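Local coordinates for protein (S)-ureidoglycine--glyoxylate transaminase (Bacillus subtilis, PDB 3ISL) that transfers the amino group of (S)-ureidoglycine to glyoxylate, giving oxalurate and glycine in purine catabolism, with pyridoxal 5'-phosphate as cofactor, at residues 21-26 with 280-285; 325-330 with 362-367. All blocks are in the same frame, centred on the assembly; numbering follows the deposited sequence.

Contact 1: residues 21-26 with 280-285; sequences EVDPRV and VRLVLE
L282 lays its two methyl groups against the R25 guanidinium and the D23 carboxylate. CD2 of L282 stands 3.8 Å above the guanidinium plane of R25, over its centre, while CD1 of L282 lies 3.6 Å from CG of D23, where the L282 and D23 side chains cross at about a right angle. CG2 of V26 adds an apolar contact to CD1 of L282 at 4.1 Å. NH1 of R25 forms a salt bridge with OD2 of D23 at 3.0 Å; the bond runs in the guanidinium plane but meets the carboxylate from above its own. D23 is also the N-cap of helix 24-29; its OD1 caps the backbone N of R25, although the exact place of that oxygen is doubtful. The contact sets the first turn of this short helix against the end of helix 270-286. CD2 of L282 also stands 3.6 Å above the R281 guanidinium plane, offset toward its rim, and R281 in turn is salt-bridged to E285. Between R25 NH2 and E285 OE1, 4.3 Å apart, any attraction is probably one of charge only, the oxygen lying well out of the guanidinium plane. A water links the two, donating to OE1 of E285 and accepting a weak bond from NH2 of R25.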
ATOM      1  N   GLU A  21       1.530  -2.798 -18.318  1.00 20.83           N
ATOM      2  CA  GLU A  21       0.088  -2.983 -18.541  1.00 22.01           C
ATOM      3  C   GLU A  21      -0.340  -4.191 -17.731  1.00 22.05           C
ATOM      4  O   GLU A  21       0.440  -5.152 -17.543  1.00 22.10           O
ATOM      5  CB  GLU A  21      -0.184  -3.286 -20.006  1.00 20.69           C
ATOM      6  CG  GLU A  21      -0.041  -2.173 -20.942  1.00 22.55           C
ATOM      7  CD  GLU A  21       0.087  -2.657 -22.351  1.00 24.57           C
ATOM      8  OE1 GLU A  21      -0.478  -3.738 -22.711  1.00 22.59           O
ATOM      9  OE2 GLU A  21       0.774  -1.954 -23.100  1.00 22.73           O
ATOM     10  N   VAL A  22      -1.581  -4.166 -17.266  1.00 22.22           N
ATOM     11  CA  VAL A  22      -2.190  -5.252 -16.493  1.00 20.75           C
ATOM     12  C   VAL A  22      -3.025  -6.163 -17.381  1.00 21.91           C
ATOM     13  O   VAL A  22      -3.863  -5.642 -18.203  1.00 20.81           O
ATOM     14  CB  VAL A  22      -3.017  -4.608 -15.399  1.00 22.79           C
ATOM     15  CG1 VAL A  22      -3.795  -5.614 -14.574  1.00 20.58           C
ATOM     16  CG2 VAL A  22      -2.017  -3.877 -14.472  1.00 23.64           C
ATOM     17  N   ASP A  23      -2.891  -7.493 -17.225  1.00 20.40           N
ATOM     18  CA  ASP A  23      -3.796  -8.382 -17.989  1.00 24.23           C
ATOM     19  C   ASP A  23      -5.267  -7.967 -17.737  1.00 25.19           C
ATOM     20  O   ASP A  23      -5.640  -7.703 -16.584  1.00 25.97           O
ATOM     21  CB  ASP A  23      -3.605  -9.883 -17.603  1.00 25.60           C
ATOM     22  CG  ASP A  23      -4.327 -10.861 -18.583  1.00 27.13           C
ATOM     23  OD1 ASP A  23      -5.569 -10.833 -18.694  1.00 28.65           O
ATOM     24  OD2 ASP A  23      -3.676 -11.663 -19.283  1.00 24.94           O
ATOM     25  N   PRO A  24      -6.102  -7.940 -18.798  1.00 25.47           N
ATOM     26  CA  PRO A  24      -7.499  -7.667 -18.705  1.00 25.75           C
ATOM     27  C   PRO A  24      -8.224  -8.582 -17.739  1.00 26.27           C
ATOM     28  O   PRO A  24      -9.189  -8.126 -17.117  1.00 25.00           O
ATOM     29  CB  PRO A  24      -7.982  -7.893 -20.148  1.00 25.10           C
ATOM     30  CG  PRO A  24      -6.875  -7.348 -20.923  1.00 26.15           C
ATOM     31  CD  PRO A  24      -5.714  -8.057 -20.227  1.00 26.48           C
ATOM     32  N   ARG A  25      -7.775  -9.840 -17.607  1.00 26.49           N
ATOM     33  CA  ARG A  25      -8.390 -10.706 -16.592  1.00 28.28           C
ATOM     34  C   ARG A  25      -8.142 -10.203 -15.145  1.00 27.37           C
ATOM     35  O   ARG A  25      -8.943 -10.440 -14.262  1.00 30.13           O
ATOM     36  CB  ARG A  25      -7.933 -12.147 -16.728  1.00 28.49           C
ATOM     37  CG  ARG A  25      -8.478 -12.833 -17.963  1.00 30.81           C
ATOM     38  CD  ARG A  25      -7.281 -13.115 -18.837  1.00 37.27           C
ATOM     39  NE  ARG A  25      -7.019 -14.522 -18.810  1.00 36.58           N
ATOM     40  CZ  ARG A  25      -5.864 -15.108 -19.107  1.00 34.36           C
ATOM     41  NH1 ARG A  25      -4.716 -14.427 -19.386  1.00 31.29           N
ATOM     42  NH2 ARG A  25      -5.875 -16.416 -19.065  1.00 29.38           N
ATOM     43  N   VAL A  26      -6.990  -9.566 -14.910  1.00 26.54           N
ATOM     44  CA  VAL A  26      -6.710  -8.949 -13.607  1.00 23.86           C
ATOM     45  C   VAL A  26      -7.493  -7.666 -13.472  1.00 23.11           C
ATOM     46  O   VAL A  26      -8.149  -7.433 -12.430  1.00 23.52           O
ATOM     47  CB  VAL A  26      -5.179  -8.744 -13.405  1.00 23.03           C
ATOM     48  CG1 VAL A  26      -4.920  -7.899 -12.230  1.00 20.82           C
ATOM     49  CG2 VAL A  26      -4.478 -10.132 -13.227  1.00 23.60           C
ATOM     50  N   VAL A 280      -1.020 -13.819  -9.928  1.00 15.82           N
ATOM     51  CA  VAL A 280      -0.226 -15.015  -9.730  1.00 16.73           C
ATOM     52  C   VAL A 280      -0.943 -16.249 -10.309  1.00 17.03           C
ATOM     53  O   VAL A 280      -0.321 -17.146 -10.892  1.00 15.58           O
ATOM     54  CB  VAL A 280       0.091 -15.247  -8.249  1.00 16.29           C
ATOM     55  CG1 VAL A 280       1.142 -16.277  -8.150  1.00 17.30           C
ATOM     56  CG2 VAL A 280       0.657 -13.922  -7.709  1.00 17.71           C
ATOM     57  N   ARG A 281      -2.253 -16.302 -10.211  1.00 16.58           N
ATOM     58  CA  ARG A 281      -2.868 -17.501 -10.837  1.00 17.80           C
ATOM     59  C   ARG A 281      -2.532 -17.548 -12.347  1.00 18.21           C
ATOM     60  O   ARG A 281      -2.350 -18.618 -12.879  1.00 19.61           O
ATOM     61  CB  ARG A 281      -4.389 -17.531 -10.623  1.00 17.08           C
ATOM     62  CG  ARG A 281      -5.157 -18.499 -11.497  1.00 17.00           C
ATOM     63  CD  ARG A 281      -6.621 -18.458 -11.202  1.00 25.50           C
ATOM     64  NE  ARG A 281      -7.298 -17.234 -11.643  1.00 22.70           N
ATOM     65  CZ  ARG A 281      -7.785 -17.020 -12.865  1.00 21.86           C
ATOM     66  NH1 ARG A 281      -7.602 -17.886 -13.870  1.00 17.90           N
ATOM     67  NH2 ARG A 281      -8.425 -15.886 -13.086  1.00 20.63           N
ATOM     68  N   LEU A 282      -2.514 -16.395 -13.027  1.00 18.25           N
ATOM     69  CA  LEU A 282      -2.235 -16.347 -14.456  1.00 18.38           C
ATOM     70  C   LEU A 282      -0.829 -16.724 -14.769  1.00 18.44           C
ATOM     71  O   LEU A 282      -0.575 -17.400 -15.808  1.00 18.05           O
ATOM     72  CB  LEU A 282      -2.548 -15.000 -15.114  1.00 17.33           C
ATOM     73  CG  LEU A 282      -4.008 -14.564 -15.029  1.00 22.57           C
ATOM     74  CD1 LEU A 282      -4.264 -13.298 -15.872  1.00 26.54           C
ATOM     75  CD2 LEU A 282      -5.012 -15.642 -15.393  1.00 21.80           C
ATOM     76  N   VAL A 283       0.101 -16.319 -13.911  1.00 18.04           N
ATOM     77  CA  VAL A 283       1.463 -16.799 -14.158  1.00 18.64           C
ATOM     78  C   VAL A 283       1.591 -18.308 -14.077  1.00 18.29           C
ATOM     79  O   VAL A 283       2.218 -18.927 -14.901  1.00 16.88           O
ATOM     80  CB  VAL A 283       2.625 -15.995 -13.475  1.00 19.73           C
ATOM     81  CG1 VAL A 283       2.229 -14.704 -12.877  1.00 19.49           C
ATOM     82  CG2 VAL A 283       3.847 -16.850 -12.874  1.00 16.55           C
ATOM     83  N   LEU A 284       0.959 -18.876 -13.092  1.00 17.45           N
ATOM     84  CA  LEU A 284       1.022 -20.311 -12.888  1.00 18.94           C
ATOM     85  C   LEU A 284       0.258 -21.073 -13.967  1.00 18.40           C
ATOM     86  O   LEU A 284       0.577 -22.201 -14.215  1.00 18.50           O
ATOM     87  CB  LEU A 284       0.479 -20.625 -11.483  1.00 18.33           C
ATOM     88  CG  LEU A 284       1.480 -20.764 -10.320  1.00 22.16           C
ATOM     89  CD1 LEU A 284       3.046 -20.435 -10.494  1.00 18.68           C
ATOM     90  CD2 LEU A 284       0.954 -20.254  -9.053  1.00 16.99           C
ATOM     91  N   GLU A 285      -0.773 -20.475 -14.586  1.00 19.62           N
ATOM     92  CA  GLU A 285      -1.483 -21.157 -15.634  1.00 20.15           C
ATOM     93  C   GLU A 285      -0.636 -21.186 -16.881  1.00 21.03           C
ATOM     94  O   GLU A 285      -0.658 -22.177 -17.605  1.00 19.34           O
ATOM     95  CB  GLU A 285      -2.845 -20.558 -15.941  1.00 20.01           C
ATOM     96  CG  GLU A 285      -3.798 -20.578 -14.727  1.00 26.30           C
ATOM     97  CD  GLU A 285      -5.250 -20.157 -15.048  1.00 29.67           C
ATOM     98  OE1 GLU A 285      -5.466 -19.562 -16.128  1.00 26.95           O
ATOM     99  OE2 GLU A 285      -6.175 -20.460 -14.210  1.00 29.24           O
TER
HETATM  100  O   HOH W   1      -4.372 -18.408 -18.376  1.00 25.47           O

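Contact 2: residues 325-330 with 362-367; sequences TCVEIP and WRIGTM
Strands 325-328 and 362-365 run antiparallel, their axes 4.7 Å apart at closest approach and their directions 149° apart, with T325-I364 and V327-W362 as hydrogen-bonded pairs on either side of the non-hydrogen-bonded pair C326-R363. The bond from I364 N to T325 O is nearly straight. That from W362 N reaches V327 O in the carbonyl plane, at 2.8 Å.

The W362 indole dominates the side-chain contact. CG1 of I329 sits over the six-membered ring of W362, 3.5 Å from the centroid and 8° off the normal, a CH-pi contact. With CG1 of I329 anti to its carbonyl carbon (chi1 -59°), that methylene comes over the indole. CG1 of V327 meets the ring at its edge, in plane, 4.0 Å from CE3 of W362, and P330 CD approaches CH2 of W362 at 3.7 Å. The other branch of V327, CG2, touches CD1 of I364 on the same sheet face. An alanine in place of W362 would probably leave I329 CG1 and P330 CD without the surface they rest on, and the carbonyl of G335 without the indole NE1 that now donates to it.

On the face of C326, SG of C326 packs at 4.1 Å against CG of R363, whose guanidinium turns away to the carbonyls of S352 and T147. The two strands form the antiparallel sheet of this class-V aminotransferase chain that is separate from its larger mixed sheet; helix 288-308 covers the T325, V327 and I364 face through L302 and I306.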
ATOM      1  N   THR A 325      15.782  -3.784 -22.147  1.00 24.39           N
ATOM      2  CA  THR A 325      16.690  -3.640 -23.256  1.00 24.06           C
ATOM      3  C   THR A 325      17.091  -2.182 -23.306  1.00 23.08           C
ATOM      4  O   THR A 325      16.219  -1.310 -23.393  1.00 22.74           O
ATOM      5  CB  THR A 325      15.946  -4.059 -24.543  1.00 23.82           C
ATOM      6  OG1 THR A 325      15.780  -5.456 -24.441  1.00 23.49           O
ATOM      7  CG2 THR A 325      16.811  -3.740 -25.855  1.00 23.81           C
ATOM      8  N   CYS A 326      18.380  -1.922 -23.152  1.00 23.16           N
ATOM      9  CA  CYS A 326      18.908  -0.563 -23.011  1.00 24.65           C
ATOM     10  C   CYS A 326      19.449  -0.159 -24.370  1.00 24.50           C
ATOM     11  O   CYS A 326      20.439  -0.737 -24.847  1.00 24.29           O
ATOM     12  CB  CYS A 326      20.054  -0.512 -21.958  1.00 25.65           C
ATOM     13  SG  CYS A 326      19.560  -1.061 -20.336  1.00 26.43           S
ATOM     14  N   VAL A 327      18.800   0.829 -24.986  1.00 24.62           N
ATOM     15  CA  VAL A 327      19.135   1.231 -26.337  1.00 23.63           C
ATOM     16  C   VAL A 327      19.914   2.522 -26.244  1.00 24.99           C
ATOM     17  O   VAL A 327      19.467   3.461 -25.586  1.00 24.56           O
ATOM     18  CB  VAL A 327      17.875   1.436 -27.195  1.00 23.84           C
ATOM     19  CG1 VAL A 327      18.232   1.885 -28.670  1.00 23.36           C
ATOM     20  CG2 VAL A 327      16.995   0.170 -27.176  1.00 24.70           C
ATOM     21  N   GLU A 328      21.065   2.573 -26.929  1.00 25.07           N
ATOM     22  CA  GLU A 328      21.935   3.745 -26.911  1.00 26.23           C
ATOM     23  C   GLU A 328      21.296   4.853 -27.736  1.00 26.34           C
ATOM     24  O   GLU A 328      20.907   4.629 -28.897  1.00 25.74           O
ATOM     25  CB  GLU A 328      23.383   3.398 -27.385  1.00 26.79           C
ATOM     26  CG  GLU A 328      24.233   2.745 -26.260  1.00 28.64           C
ATOM     27  CD  GLU A 328      25.640   2.253 -26.660  1.00 34.39           C
ATOM     28  OE1 GLU A 328      26.366   1.788 -25.732  1.00 34.99           O
ATOM     29  OE2 GLU A 328      26.022   2.332 -27.864  1.00 32.59           O
ATOM     30  N   ILE A 329      21.168   6.029 -27.115  1.00 25.90           N
ATOM     31  CA  ILE A 329      20.737   7.246 -27.788  1.00 26.09           C
ATOM     32  C   ILE A 329      21.869   7.744 -28.694  1.00 26.16           C
ATOM     33  O   ILE A 329      22.954   8.085 -28.247  1.00 26.16           O
ATOM     34  CB  ILE A 329      20.297   8.354 -26.777  1.00 25.88           C
ATOM     35  CG1 ILE A 329      19.134   7.830 -25.893  1.00 24.96           C
ATOM     36  CG2 ILE A 329      19.928   9.677 -27.517  1.00 25.70           C
ATOM     37  CD1 ILE A 329      18.887   8.640 -24.601  1.00 18.22           C
ATOM     38  N   PRO A 330      21.615   7.779 -29.988  1.00 26.78           N
ATOM     39  CA  PRO A 330      22.669   8.239 -30.945  1.00 26.48           C
ATOM     40  C   PRO A 330      23.063   9.704 -30.719  1.00 27.43           C
ATOM     41  O   PRO A 330      22.230  10.516 -30.282  1.00 26.81           O
ATOM     42  CB  PRO A 330      22.000   8.080 -32.302  1.00 26.20           C
ATOM     43  CG  PRO A 330      20.661   7.295 -32.036  1.00 26.33           C
ATOM     44  CD  PRO A 330      20.306   7.526 -30.616  1.00 25.34           C
ATOM     45  N   TRP A 362      17.833   4.796 -23.695  1.00 24.29           N
ATOM     46  CA  TRP A 362      16.412   4.542 -23.347  1.00 23.70           C
ATOM     47  C   TRP A 362      16.359   3.153 -22.839  1.00 24.36           C
ATOM     48  O   TRP A 362      17.175   2.356 -23.245  1.00 24.78           O
ATOM     49  CB  TRP A 362      15.465   4.621 -24.533  1.00 21.90           C
ATOM     50  CG  TRP A 362      15.452   5.925 -25.270  1.00 22.46           C
ATOM     51  CD1 TRP A 362      14.836   7.119 -24.892  1.00 20.77           C
ATOM     52  CD2 TRP A 362      16.015   6.153 -26.572  1.00 20.83           C
ATOM     53  NE1 TRP A 362      15.016   8.083 -25.908  1.00 21.97           N
ATOM     54  CE2 TRP A 362      15.734   7.513 -26.937  1.00 21.91           C
ATOM     55  CE3 TRP A 362      16.755   5.349 -27.458  1.00 22.55           C
ATOM     56  CZ2 TRP A 362      16.188   8.086 -28.171  1.00 21.56           C
ATOM     57  CZ3 TRP A 362      17.202   5.908 -28.685  1.00 18.49           C
ATOM     58  CH2 TRP A 362      16.933   7.279 -29.014  1.00 21.41           C
ATOM     59  N   ARG A 363      15.386   2.851 -21.969  1.00 25.06           N
ATOM     60  CA  ARG A 363      15.190   1.490 -21.508  1.00 25.60           C
ATOM     61  C   ARG A 363      13.825   0.982 -21.958  1.00 24.36           C
ATOM     62  O   ARG A 363      12.795   1.548 -21.618  1.00 23.40           O
ATOM     63  CB  ARG A 363      15.342   1.395 -19.980  1.00 25.18           C
ATOM     64  CG  ARG A 363      16.710   1.818 -19.497  1.00 28.05           C
ATOM     65  CD  ARG A 363      16.778   1.819 -17.992  1.00 29.79           C
ATOM     66  NE  ARG A 363      16.070   2.959 -17.460  1.00 31.36           N
ATOM     67  CZ  ARG A 363      15.310   2.925 -16.371  1.00 30.33           C
ATOM     68  NH1 ARG A 363      15.167   1.820 -15.667  1.00 28.08           N
ATOM     69  NH2 ARG A 363      14.711   4.026 -15.976  1.00 29.43           N
ATOM     70  N   ILE A 364      13.809  -0.112 -22.714  1.00 23.85           N
ATOM     71  CA  ILE A 364      12.530  -0.607 -23.194  1.00 23.45           C
ATOM     72  C   ILE A 364      12.292  -1.899 -22.390  1.00 24.55           C
ATOM     73  O   ILE A 364      13.104  -2.814 -22.472  1.00 24.40           O
ATOM     74  CB  ILE A 364      12.516  -0.865 -24.669  1.00 23.17           C
ATOM     75  CG1 ILE A 364      12.973   0.406 -25.441  1.00 24.05           C
ATOM     76  CG2 ILE A 364      11.112  -1.459 -25.143  1.00 20.37           C
ATOM     77  CD1 ILE A 364      12.994   0.285 -26.975  1.00 23.19           C
ATOM     78  N   GLY A 365      11.197  -1.915 -21.615  1.00 22.63           N
ATOM     79  CA  GLY A 365      10.780  -3.068 -20.790  1.00 23.56           C
ATOM     80  C   GLY A 365       9.949  -3.995 -21.662  1.00 23.83           C
ATOM     81  O   GLY A 365       9.229  -3.511 -22.578  1.00 25.70           O
ATOM     82  N   THR A 366      10.088  -5.310 -21.476  1.00 23.54           N
ATOM     83  CA  THR A 366       9.212  -6.307 -22.148  1.00 22.24           C
ATOM     84  C   THR A 366       8.838  -7.222 -20.994  1.00 22.35           C
ATOM     85  O   THR A 366       9.393  -8.281 -20.868  1.00 24.47           O
ATOM     86  CB  THR A 366       9.963  -7.143 -23.267  1.00 22.74           C
ATOM     87  OG1 THR A 366      11.260  -7.519 -22.784  1.00 23.93           O
ATOM     88  CG2 THR A 366      10.155  -6.341 -24.541  1.00 20.98           C
ATOM     89  N   MET A 367       7.929  -6.782 -20.122  1.00 21.37           N
ATOM     90  CA  MET A 367       7.587  -7.487 -18.899  1.00 21.31           C
ATOM     91  C   MET A 367       6.109  -7.879 -18.847  1.00 21.59           C
ATOM     92  O   MET A 367       5.246  -7.023 -19.116  1.00 22.42           O
ATOM     93  CB  MET A 367       7.804  -6.529 -17.678  1.00 21.22           C
ATOM     94  CG  MET A 367       9.300  -6.090 -17.465  1.00 17.91           C
ATOM     95  SD  MET A 367       9.326  -4.763 -16.282  1.00 22.73           S
ATOM     96  CE  MET A 367      10.984  -4.991 -15.573  1.00 16.06           C
TER

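Contact 1 closes in sequence before contact 2 opens, and the two do not touch: their centres are 25 Å apart, although their nearest atoms come to about 5 Å. Helix 288-308 is a shared neighbour, since V283 of contact 1 packs on its L288 and R291 while T325 and I364 of contact 2 pack on its L302. Their relations to the cofactor differ. Contact 1 lies away from the cofactor site and reaches the dimer partner, with R281 and E285 packing on R5 of the second subunit. In contact 2 the side chain of R363 is about 7 Å from that of K198, the lysine to which the cofactor attaches, though not in this structure, and about 7 Å from a bound cofactor.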